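Local coordinates for potential RNA-dependent RNA polymerase (Human picobirnavirus, PDB 5I62), which catalyses RNA-templated RNA synthesis from ribonucleoside triphosphates, probably serving both transcription and genome replication of a small double-stranded RNA virus, at residues A[443-448]-A[480-485]; A[462-467]-A[473-478]; A[466-471]-A[528-533]. All coordinates share one frame; numbering follows the deposited sequence.

Contact 1: residues A[443-448]-A[480-485]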
loop_
_atom_site.group_PDB
_atom_site.type_symbol
_atom_site.label_atom_id
_atom_site.label_comp_id
_atom_site.label_asym_id
_atom_site.label_seq_id
_atom_site.Cartn_x
_atom_site.Cartn_y
_atom_site.Cartn_z
ATOM N N VAL A 443 18.149 -8.441 10.396
ATOM C CA VAL A 443 17.508 -7.683 11.472
ATOM C C VAL A 443 17.919 -6.217 11.396
ATOM O O VAL A 443 17.074 -5.311 11.423
ATOM C CB VAL A 443 17.846 -8.284 12.850
ATOM C CG1 VAL A 443 17.230 -7.448 13.955
ATOM C CG2 VAL A 443 17.362 -9.729 12.953
ATOM N N THR A 444 19.228 -5.971 11.287
ATOM C CA THR A 444 19.747 -4.610 11.245
ATOM C C THR A 444 19.264 -3.859 10.010
ATOM O O THR A 444 18.972 -2.659 10.085
ATOM C CB THR A 444 21.277 -4.627 11.286
ATOM O OG1 THR A 444 21.714 -5.296 12.472
ATOM C CG2 THR A 444 21.825 -3.206 11.279
ATOM N N LEU A 445 19.206 -4.535 8.862
ATOM C CA LEU A 445 18.685 -3.883 7.666
ATOM C C LEU A 445 17.242 -3.439 7.877
ATOM O O LEU A 445 16.856 -2.353 7.442
ATOM C CB LEU A 445 18.792 -4.817 6.463
ATOM C CG LEU A 445 20.232 -5.054 5.986
ATOM C CD1 LEU A 445 20.264 -6.154 4.973
ATOM C CD2 LEU A 445 20.800 -3.772 5.382
ATOM N N ARG A 446 16.432 -4.273 8.541
ATOM C CA ARG A 446 15.059 -3.873 8.833
ATOM C C ARG A 446 15.026 -2.655 9.751
ATOM O O ARG A 446 14.289 -1.698 9.486
ATOM C CB ARG A 446 14.277 -5.038 9.441
ATOM C CG ARG A 446 12.806 -4.715 9.770
ATOM C CD ARG A 446 12.090 -5.938 10.376
ATOM N NE ARG A 446 10.738 -5.591 10.817
ATOM C CZ ARG A 446 10.442 -5.108 12.019
ATOM N NH1 ARG A 446 11.400 -4.926 12.921
ATOM N NH2 ARG A 446 9.188 -4.790 12.314
ATOM N N TYR A 447 15.833 -2.666 10.824
ATOM C CA TYR A 447 15.922 -1.506 11.715
ATOM C C TYR A 447 16.203 -0.227 10.935
ATOM O O TYR A 447 15.578 0.814 11.177
ATOM C CB TYR A 447 17.029 -1.686 12.748
ATOM C CG TYR A 447 16.816 -2.693 13.848
ATOM C CD1 TYR A 447 15.549 -3.165 14.180
ATOM C CD2 TYR A 447 17.911 -3.167 14.573
ATOM C CE1 TYR A 447 15.383 -4.078 15.210
ATOM C CE2 TYR A 447 17.760 -4.067 15.591
ATOM C CZ TYR A 447 16.500 -4.531 15.906
ATOM O OH TYR A 447 16.369 -5.443 16.929
ATOM N N LEU A 448 17.192 -0.274 10.033
ATOM C CA LEU A 448 17.583 0.933 9.302
ATOM C C LEU A 448 16.454 1.425 8.410
ATOM O O LEU A 448 16.213 2.631 8.308
ATOM C CB LEU A 448 18.831 0.668 8.461
ATOM C CG LEU A 448 20.078 0.253 9.248
ATOM C CD1 LEU A 448 21.242 -0.031 8.299
ATOM C CD2 LEU A 448 20.448 1.325 10.247
ATOM N N PRO A 480 31.402 -5.629 11.597
ATOM C CA PRO A 480 32.572 -5.195 10.814
ATOM C C PRO A 480 32.290 -5.175 9.315
ATOM O O PRO A 480 31.740 -6.125 8.751
ATOM C CB PRO A 480 33.644 -6.229 11.179
ATOM C CG PRO A 480 33.234 -6.744 12.535
ATOM C CD PRO A 480 31.712 -6.746 12.507
ATOM N N GLY A 481 32.646 -4.058 8.674
ATOM C CA GLY A 481 32.427 -3.861 7.254
ATOM C C GLY A 481 31.004 -3.526 6.848
ATOM O O GLY A 481 30.792 -3.080 5.713
ATOM N N PHE A 482 30.028 -3.694 7.739
ATOM C CA PHE A 482 28.626 -3.660 7.331
ATOM C C PHE A 482 28.251 -2.320 6.704
ATOM O O PHE A 482 27.755 -2.266 5.573
ATOM C CB PHE A 482 27.736 -3.965 8.529
ATOM C CG PHE A 482 26.276 -3.940 8.215
ATOM C CD1 PHE A 482 25.693 -4.970 7.503
ATOM C CD2 PHE A 482 25.488 -2.886 8.636
ATOM C CE1 PHE A 482 24.343 -4.952 7.211
ATOM C CE2 PHE A 482 24.132 -2.867 8.358
ATOM C CZ PHE A 482 23.561 -3.900 7.639
ATOM N N LEU A 483 28.478 -1.225 7.430
ATOM C CA LEU A 483 28.077 0.088 6.930
ATOM C C LEU A 483 28.831 0.449 5.651
ATOM O O LEU A 483 28.263 1.062 4.736
ATOM C CB LEU A 483 28.298 1.145 8.009
ATOM C CG LEU A 483 27.295 1.123 9.170
ATOM C CD1 LEU A 483 27.602 2.227 10.164
ATOM C CD2 LEU A 483 25.863 1.247 8.648
ATOM N N ASP A 484 30.108 0.067 5.568
ATOM C CA ASP A 484 30.928 0.370 4.400
ATOM C C ASP A 484 30.514 -0.411 3.161
ATOM O O ASP A 484 30.901 -0.030 2.052
ATOM C CB ASP A 484 32.399 0.090 4.701
ATOM C CG ASP A 484 33.044 1.187 5.523
ATOM O OD1 ASP A 484 32.510 2.316 5.515
ATOM O OD2 ASP A 484 34.078 0.925 6.180
ATOM N N ASN A 485 29.768 -1.506 3.316
ATOM C CA ASN A 485 29.369 -2.334 2.185
ATOM C C ASN A 485 27.853 -2.478 2.123
ATOM O O ASN A 485 27.339 -3.516 1.695
ATOM C CB ASN A 485 30.037 -3.711 2.253
ATOM C CG ASN A 485 31.517 -3.640 2.633
ATOM O OD1 ASN A 485 31.941 -4.195 3.648
ATOM N ND2 ASN A 485 32.308 -2.950 1.813
#
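Thr444 OG1 is held, though only weakly, by two oxygens, the backbone O of Glu440 one turn earlier and the hydroxyl of Thr473. With OG1 beside the backbone N (chi1 -58°), the methyl branch of Thr444, CG2, lies anti to that N and comes within 3.7 Å of Phe482 CE2. One side chain thus offers a polar and an apolar branch to different neighbours. Phe482 is the side chain the loop contributes. With CG anti to its own N (chi1 179°), the benzyl group is carried from the loop to the helix, and the outer half of the ring does the touching. Leu445 meets its far end: CD2 approaches Phe482 CZ at 3.6 Å from an oblique direction, and CG sits at the ring edge, in plane, 3.9 Å from CZ. Leu448, a turn further on, brings CD1 close to the ring plane and 4.0 Å from Phe482 CE2. Behind the ring, the loop closes on itself through a bond from Asn485 N to Phe482 O (3.1 Å), and residues 483-484 form a short 3-10 segment. The contact therefore wedges a loop phenylalanine against helix 441-451. Helix 486-491 adds Ile486 beside both leucines and Glu489 beside Phe482, and helix 525-532 meets Leu448 with Val526 and Leu530.

Contact 2: residues A[462-467]-A[473-478]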
loop_
_atom_site.group_PDB
_atom_site.type_symbol
_atom_site.label_atom_id
_atom_site.label_comp_id
_atom_site.label_asym_id
_atom_site.label_seq_id
_atom_site.Cartn_x
_atom_site.Cartn_y
_atom_site.Cartn_z
ATOM N N GLU A 462 18.610 12.601 18.491
ATOM C CA GLU A 462 18.343 11.985 19.782
ATOM C C GLU A 462 17.686 10.629 19.596
ATOM O O GLU A 462 18.018 9.665 20.297
ATOM C CB GLU A 462 17.455 12.888 20.634
ATOM C CG GLU A 462 18.109 14.201 21.059
ATOM C CD GLU A 462 18.026 15.296 19.995
ATOM O OE1 GLU A 462 17.669 15.007 18.828
ATOM O OE2 GLU A 462 18.326 16.464 20.329
ATOM N N PHE A 463 16.760 10.538 18.640
ATOM C CA PHE A 463 16.082 9.277 18.397
ATOM C C PHE A 463 17.071 8.201 17.970
ATOM O O PHE A 463 16.991 7.058 18.437
ATOM C CB PHE A 463 14.992 9.457 17.348
ATOM C CG PHE A 463 14.160 8.232 17.151
ATOM C CD1 PHE A 463 13.290 7.816 18.148
ATOM C CD2 PHE A 463 14.266 7.479 15.987
ATOM C CE1 PHE A 463 12.515 6.682 17.987
ATOM C CE2 PHE A 463 13.488 6.338 15.813
ATOM C CZ PHE A 463 12.611 5.941 16.819
ATOM N N LEU A 464 18.033 8.560 17.112
ATOM C CA LEU A 464 19.033 7.593 16.663
ATOM C C LEU A 464 19.912 7.122 17.819
ATOM O O LEU A 464 20.200 5.927 17.939
ATOM C CB LEU A 464 19.885 8.202 15.559
ATOM C CG LEU A 464 20.896 7.247 14.931
ATOM C CD1 LEU A 464 20.193 6.039 14.300
ATOM C CD2 LEU A 464 21.738 7.990 13.906
ATOM N N ASP A 465 20.361 8.050 18.672
ATOM C CA ASP A 465 21.148 7.658 19.836
ATOM C C ASP A 465 20.338 6.746 20.747
ATOM O O ASP A 465 20.863 5.773 21.296
ATOM C CB ASP A 465 21.626 8.891 20.600
ATOM C CG ASP A 465 22.685 9.690 19.841
ATOM O OD1 ASP A 465 23.391 9.109 18.991
ATOM O OD2 ASP A 465 22.806 10.910 20.097
ATOM N N PHE A 466 19.046 7.036 20.903
ATOM C CA PHE A 466 18.175 6.151 21.668
ATOM C C PHE A 466 18.102 4.762 21.044
ATOM O O PHE A 466 18.125 3.753 21.754
ATOM C CB PHE A 466 16.774 6.756 21.768
ATOM C CG PHE A 466 15.825 5.942 22.601
ATOM C CD1 PHE A 466 15.874 6.000 23.982
ATOM C CD2 PHE A 466 14.895 5.106 22.003
ATOM C CE1 PHE A 466 14.994 5.258 24.754
ATOM C CE2 PHE A 466 14.015 4.351 22.768
ATOM C CZ PHE A 466 14.065 4.428 24.147
ATOM N N CYS A 467 17.986 4.687 19.718
ATOM C CA CYS A 467 17.871 3.388 19.060
ATOM C C CYS A 467 19.186 2.608 19.102
ATOM O O CYS A 467 19.183 1.380 19.254
ATOM C CB CYS A 467 17.398 3.581 17.624
ATOM S SG CYS A 467 15.656 4.158 17.547
ATOM N N THR A 473 24.205 -4.881 18.283
ATOM C CA THR A 473 25.083 -4.542 17.168
ATOM C C THR A 473 25.082 -3.055 16.833
ATOM O O THR A 473 25.714 -2.675 15.846
ATOM C CB THR A 473 24.679 -5.320 15.910
ATOM O OG1 THR A 473 23.615 -4.621 15.239
ATOM C CG2 THR A 473 24.210 -6.701 16.260
ATOM N N ARG A 474 24.366 -2.230 17.597
ATOM C CA ARG A 474 24.377 -0.774 17.444
ATOM C C ARG A 474 24.070 -0.340 16.012
ATOM O O ARG A 474 24.743 0.521 15.436
ATOM C CB ARG A 474 25.706 -0.194 17.927
ATOM C CG ARG A 474 25.951 -0.422 19.407
ATOM C CD ARG A 474 27.422 -0.429 19.737
ATOM N NE ARG A 474 28.006 0.895 19.574
ATOM C CZ ARG A 474 29.082 1.163 18.843
ATOM N NH1 ARG A 474 29.724 0.188 18.208
ATOM N NH2 ARG A 474 29.521 2.412 18.758
ATOM N N LEU A 475 23.019 -0.941 15.444
ATOM C CA LEU A 475 22.519 -0.585 14.116
ATOM C C LEU A 475 23.589 -0.758 13.038
ATOM O O LEU A 475 23.637 -0.004 12.073
ATOM C CB LEU A 475 21.975 0.848 14.099
ATOM C CG LEU A 475 20.849 1.099 15.110
ATOM C CD1 LEU A 475 20.310 2.530 15.027
ATOM C CD2 LEU A 475 19.728 0.078 14.926
ATOM N N GLY A 476 24.463 -1.748 13.195
ATOM C CA GLY A 476 25.485 -2.034 12.212
ATOM C C GLY A 476 26.848 -1.464 12.535
ATOM O O GLY A 476 27.842 -1.903 11.938
ATOM N N LEU A 477 26.926 -0.507 13.465
ATOM C CA LEU A 477 28.222 -0.025 13.926
ATOM C C LEU A 477 29.055 -1.154 14.518
ATOM O O LEU A 477 30.287 -1.090 14.489
ATOM C CB LEU A 477 28.044 1.083 14.957
ATOM C CG LEU A 477 27.634 2.457 14.420
ATOM C CD1 LEU A 477 27.111 3.329 15.551
ATOM C CD2 LEU A 477 28.809 3.127 13.724
ATOM N N GLY A 478 28.404 -2.183 15.055
ATOM C CA GLY A 478 29.068 -3.335 15.623
ATOM C C GLY A 478 29.222 -4.508 14.687
ATOM O O GLY A 478 29.580 -5.600 15.144
#
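Leu475 has most of the buried surface in this contact, and it is the one residue of 473-478 that meets the helix. Its side chain leaves the backbone toward 462-467, and CD1, lying anti to CA (chi2 -178°), extends the reach to its full length. That single methyl makes both encounters. Leu464 sends its own CD1 to within 3.6 Å of Leu475 CD1, the two side chains crossing at a slant. Cys467, almost a turn later, offers its CB, 4.0 Å from the same Leu475 CD1. The sulfur is turned elsewhere: Cys467 SG lies over one face of the Phe463 ring, 3.5 Å above its plane and displaced toward the rim. The loop presents Leu475 by coiling tightly. Thr473 O accepts from Gly478 N at 2.8 Å and from Gly476 N at 3.1 Å, the two donors reaching it from opposite faces of the carbonyl plane. Leu475 itself has positive phi, and its N is bonded to Asp471 OD2. Helix 460-469 is thus packed against the loop leading to helix 486-491, and helix 525-532 lies nearby, with Val526 and Ala529 on Leu464 and Leu530 on Leu475. Wholly apolar across the interface, the contact probably rests on close fit and burial of apolar surface, with the loop's internal hydrogen bonds likely fixing where Leu475 points.

Contact 3: residues A[466-471]-A[528-533]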
loop_
_atom_site.group_PDB
_atom_site.type_symbol
_atom_site.label_atom_id
_atom_site.label_comp_id
_atom_site.label_asym_id
_atom_site.label_seq_id
_atom_site.Cartn_x
_atom_site.Cartn_y
_atom_site.Cartn_z
ATOM N N PHE A 466 19.046 7.036 20.903
ATOM C CA PHE A 466 18.175 6.151 21.668
ATOM C C PHE A 466 18.102 4.762 21.044
ATOM O O PHE A 466 18.125 3.753 21.754
ATOM C CB PHE A 466 16.774 6.756 21.768
ATOM C CG PHE A 466 15.825 5.942 22.601
ATOM C CD1 PHE A 466 15.874 6.000 23.982
ATOM C CD2 PHE A 466 14.895 5.106 22.003
ATOM C CE1 PHE A 466 14.994 5.258 24.754
ATOM C CE2 PHE A 466 14.015 4.351 22.768
ATOM C CZ PHE A 466 14.065 4.428 24.147
ATOM N N CYS A 467 17.986 4.687 19.718
ATOM C CA CYS A 467 17.871 3.388 19.060
ATOM C C CYS A 467 19.186 2.608 19.102
ATOM O O CYS A 467 19.183 1.380 19.254
ATOM C CB CYS A 467 17.398 3.581 17.624
ATOM S SG CYS A 467 15.656 4.158 17.547
ATOM N N ILE A 468 20.317 3.298 18.952
ATOM C CA ILE A 468 21.612 2.620 19.030
ATOM C C ILE A 468 21.741 1.858 20.345
ATOM O O ILE A 468 22.186 0.704 20.375
ATOM C CB ILE A 468 22.758 3.635 18.852
ATOM C CG1 ILE A 468 22.827 4.135 17.399
ATOM C CG2 ILE A 468 24.089 3.008 19.271
ATOM C CD1 ILE A 468 23.676 5.414 17.224
ATOM N N LYS A 469 21.326 2.486 21.447
ATOM C CA LYS A 469 21.404 1.867 22.763
ATOM C C LYS A 469 20.516 0.637 22.877
ATOM O O LYS A 469 20.761 -0.212 23.740
ATOM C CB LYS A 469 21.028 2.883 23.844
ATOM C CG LYS A 469 22.047 4.004 24.036
ATOM C CD LYS A 469 21.660 4.895 25.214
ATOM C CE LYS A 469 22.745 5.925 25.531
ATOM N NZ LYS A 469 22.811 7.050 24.550
ATOM N N GLY A 470 19.499 0.512 22.037
ATOM C CA GLY A 470 18.669 -0.671 22.107
ATOM C C GLY A 470 19.155 -1.848 21.294
ATOM O O GLY A 470 18.533 -2.913 21.320
ATOM N N ASP A 471 20.262 -1.706 20.575
ATOM C CA ASP A 471 20.706 -2.746 19.656
ATOM C C ASP A 471 22.096 -3.228 20.049
ATOM O O ASP A 471 23.038 -2.431 20.136
ATOM C CB ASP A 471 20.683 -2.250 18.208
ATOM C CG ASP A 471 21.001 -3.358 17.214
ATOM O OD1 ASP A 471 21.048 -4.537 17.631
ATOM O OD2 ASP A 471 21.205 -3.060 16.017
ATOM N N GLN A 528 24.384 7.733 6.856
ATOM C CA GLN A 528 25.301 8.851 7.048
ATOM C C GLN A 528 25.422 9.214 8.522
ATOM O O GLN A 528 26.521 9.508 9.012
ATOM C CB GLN A 528 24.839 10.060 6.237
ATOM C CG GLN A 528 25.767 11.264 6.373
ATOM C CD GLN A 528 25.132 12.566 5.909
ATOM O OE1 GLN A 528 23.960 12.604 5.534
ATOM N NE2 GLN A 528 25.920 13.643 5.921
ATOM N N ALA A 529 24.303 9.202 9.250
ATOM C CA ALA A 529 24.346 9.563 10.664
ATOM C C ALA A 529 25.138 8.542 11.479
ATOM O O ALA A 529 25.904 8.911 12.379
ATOM C CB ALA A 529 22.924 9.713 11.205
ATOM N N LEU A 530 24.968 7.253 11.188
ATOM C CA LEU A 530 25.729 6.232 11.902
ATOM C C LEU A 530 27.228 6.349 11.605
ATOM O O LEU A 530 28.055 6.348 12.524
ATOM C CB LEU A 530 25.206 4.849 11.533
ATOM C CG LEU A 530 23.830 4.539 12.117
ATOM C CD1 LEU A 530 23.253 3.310 11.437
ATOM C CD2 LEU A 530 23.934 4.338 13.629
ATOM N N LYS A 531 27.592 6.437 10.319
ATOM C CA LYS A 531 28.994 6.603 9.936
ATOM C C LYS A 531 29.625 7.827 10.589
ATOM O O LYS A 531 30.828 7.830 10.871
ATOM C CB LYS A 531 29.123 6.723 8.422
ATOM C CG LYS A 531 28.930 5.440 7.647
ATOM C CD LYS A 531 29.089 5.723 6.163
ATOM C CE LYS A 531 29.065 4.454 5.347
ATOM N NZ LYS A 531 29.094 4.782 3.901
ATOM N N SER A 532 28.846 8.885 10.813
ATOM C CA SER A 532 29.398 10.051 11.486
ATOM C C SER A 532 29.666 9.789 12.963
ATOM O O SER A 532 30.411 10.544 13.592
ATOM C CB SER A 532 28.460 11.241 11.328
ATOM O OG SER A 532 27.558 11.306 12.415
ATOM N N ARG A 533 29.074 8.742 13.530
ATOM C CA ARG A 533 29.296 8.369 14.919
ATOM C C ARG A 533 30.475 7.416 15.085
ATOM O O ARG A 533 30.684 6.897 16.187
ATOM C CB ARG A 533 28.024 7.750 15.505
ATOM C CG ARG A 533 26.999 8.776 15.989
ATOM C CD ARG A 533 25.587 8.210 15.915
ATOM N NE ARG A 533 24.586 9.109 16.480
ATOM C CZ ARG A 533 24.076 10.165 15.844
ATOM N NH1 ARG A 533 24.482 10.466 14.614
ATOM N NH2 ARG A 533 23.154 10.920 16.436
#
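Ile468, near the end of helix 460-469, is the residue of 466-471 that meets the C-terminal helix. Its side chain points toward 528-533, with CG1 beside the backbone N (chi1 -71°) and CD1 at the tip of an extended branch. That tip touches two partners, roughly at right angles to each other: Leu530 CD2 at 3.8 Å, where the two side chains run past each other in opposite senses, and Arg533 CD at 3.6 Å, where they cross. The arginine thus lends its aliphatic part to the apolar contact, while its polar end is employed elsewhere. NE is in a salt bridge with Asp465 and NH2 in another with Glu461, both on the helix that carries Ile468. NH1 turns back to Ala529 O (3.1 Å, 150° at the hydrogen), from above the carbonyl plane; Ser532 OG reaches the same oxygen at 2.9 Å from the opposite face. With three such partnerships the guanidinium should be firmly set, and the extended chain from CG to NE places the CD methylene beside Ile468 CD1. Beyond the isoleucine the chain leaves the helix through a turn: Gly470 N bonds to Cys467 O, and Asp471 N to Ile468 O at 3.1 Å. Asp471 OD2 then bonds to Thr473 OG1 at the start of the following loop. Two helix C-termini meeting side chain to side chain, apolar at the middle and ion-paired at the margin, form part of the C-terminal helical region, consistent with the thumb of the right-hand polymerase fold.

All three contacts lie on the same side of the molecule, their centres about 25 to 29 Å from the chain's centre, and their side chains touch one another. Contacts 2 and 3 both draw on helix 460-469, with centres about 3 Å apart, whereas contact 1 uses the preceding helix 441-451 and sits about 11 Å from either. Contacts 1 and 2 are buried and purely apolar across their interfaces, each a loop side chain set against a helix; contact 3 is helix against helix, only partly buried, and has charge at its border. Leu530 of contact 3 packs on Leu448 of contact 1 and Leu475 of contact 2, binding the three into one layer.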